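MbSHANK1 protein (Monosiga brevicollis, PDB 6X23) contains a PDZ domain that binds the GIRK3 peptide and, as a SHANK-like scaffold, probably serves as an adaptor linking receptors to other proteins. Local coordinates at residues V82-I85 / K86-G89. Residues are numbered along the deposited sequence; the frame is centred on the assembly and turned at random.
Sequences VDEI and KRSG
A bend at chi2 (-64°) in E84 and another at chi3 (64°) in R87 bring carboxylate and guanidinium together in the last turn of helix 78-87. The two planes are nearly coplanar, 17° apart, and E84 OE2 lies at the guanidinium edge, 3.8 Å from R87 NE, a long salt bridge. OE2 lies marginally nearer the methylene carbon R87 CD, at 3.7 Å. K86 runs alongside V82, four residues earlier, both side chains pointing the same way, and its aliphatic part passes the branch CG1, which lies 3.8 Å from K86 CD.

Backbone bonding weakens toward the C-terminal end of the helix. K86 N still makes a straight bond to V82 O at 2.8 Å, whereas R87 N is shared weakly between D83 O and E84 O, and S88 N makes a weak i to i-3 bond, of the 3-10 kind, to I85 O at 3.3 Å. G89 then leaves helical angles with positive phi. S88 OG hydrogen-bonds V91 O and N69 ND2, and the R19 guanidinium donates NH2 to I85 O and NE to G89 O, tying the helix end to neighbouring parts of the PDZ fold.

I85 packs on L65, L68 and F24 and, like V82, touches the bound peptide, so this helix forms one wall of the peptide groove. The long E84-R87 separation, with R87 exposed and E84 partly so, suggests only a modest, solvent-screened attraction.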
loop_
_atom_site.group_PDB
_atom_site.type_symbol
_atom_site.label_atom_id
_atom_site.label_comp_id
_atom_site.label_asym_id
_atom_site.label_seq_id
_atom_site.Cartn_x
_atom_site.Cartn_y
_atom_site.Cartn_z
ATOM N N VAL A 82 -2.365 2.358 -8.193
ATOM C CA VAL A 82 -3.677 1.797 -7.876
ATOM C C VAL A 82 -4.109 0.791 -8.941
ATOM O O VAL A 82 -4.558 -0.326 -8.628
ATOM C CB VAL A 82 -4.706 2.926 -7.694
ATOM C CG1 VAL A 82 -6.118 2.394 -7.789
ATOM C CG2 VAL A 82 -4.511 3.556 -6.339
ATOM N N ASP A 83 -3.968 1.169 -10.219
ATOM C CA ASP A 83 -4.387 0.276 -11.295
ATOM C C ASP A 83 -3.652 -1.050 -11.225
ATOM O O ASP A 83 -4.267 -2.113 -11.364
ATOM C CB ASP A 83 -4.170 0.935 -12.655
ATOM C CG ASP A 83 -5.253 1.944 -12.995
ATOM O OD1 ASP A 83 -6.340 1.934 -12.353
ATOM O OD2 ASP A 83 -5.001 2.752 -13.916
ATOM N N GLU A 84 -2.340 -1.010 -10.993
ATOM C CA GLU A 84 -1.575 -2.244 -10.889
ATOM C C GLU A 84 -1.955 -3.020 -9.635
ATOM O O GLU A 84 -1.979 -4.261 -9.643
ATOM C CB GLU A 84 -0.077 -1.939 -10.917
ATOM C CG GLU A 84 0.450 -1.598 -12.313
ATOM C CD GLU A 84 0.332 -2.763 -13.289
ATOM O OE1 GLU A 84 1.323 -3.513 -13.469
ATOM O OE2 GLU A 84 -0.757 -2.939 -13.878
ATOM N N ILE A 85 -2.274 -2.321 -8.554
ATOM C CA ILE A 85 -2.781 -3.036 -7.392
ATOM C C ILE A 85 -4.063 -3.786 -7.753
ATOM O O ILE A 85 -4.212 -4.973 -7.442
ATOM C CB ILE A 85 -2.967 -2.064 -6.217
ATOM C CG1 ILE A 85 -1.577 -1.717 -5.658
ATOM C CG2 ILE A 85 -3.894 -2.688 -5.181
ATOM C CD1 ILE A 85 -1.554 -0.698 -4.550
ATOM N N LYS A 86 -4.974 -3.134 -8.473
ATOM C CA LYS A 86 -6.215 -3.812 -8.844
ATOM C C LYS A 86 -5.986 -4.928 -9.854
ATOM O O LYS A 86 -6.788 -5.880 -9.899
ATOM C CB LYS A 86 -7.227 -2.808 -9.399
ATOM C CG LYS A 86 -7.629 -1.753 -8.378
ATOM C CD LYS A 86 -8.234 -0.534 -9.035
ATOM C CE LYS A 86 -9.377 -0.014 -8.186
ATOM N NZ LYS A 86 -9.608 1.453 -8.340
ATOM N N ARG A 87 -4.905 -4.838 -10.651
ATOM C CA ARG A 87 -4.611 -5.782 -11.716
ATOM C C ARG A 87 -3.729 -6.930 -11.253
ATOM O O ARG A 87 -3.394 -7.825 -12.062
ATOM C CB ARG A 87 -3.967 -5.049 -12.880
ATOM C CG ARG A 87 -4.976 -4.235 -13.636
ATOM C CD ARG A 87 -4.334 -3.434 -14.763
ATOM N NE ARG A 87 -3.765 -4.309 -15.777
ATOM C CZ ARG A 87 -4.481 -4.884 -16.726
ATOM N NH1 ARG A 87 -5.786 -4.648 -16.762
ATOM N NH2 ARG A 87 -3.900 -5.679 -17.632
ATOM N N SER A 88 -3.355 -6.921 -9.967
ATOM C CA SER A 88 -2.431 -7.909 -9.426
ATOM C C SER A 88 -3.081 -9.268 -9.282
ATOM O O SER A 88 -2.368 -10.261 -9.097
ATOM C CB SER A 88 -1.895 -7.451 -8.078
ATOM O OG SER A 88 -0.871 -8.306 -7.630
ATOM N N GLY A 89 -4.406 -9.338 -9.376
ATOM C CA GLY A 89 -5.090 -10.603 -9.249
ATOM C C GLY A 89 -5.463 -10.914 -7.819
ATOM O O GLY A 89 -5.811 -10.034 -7.027
#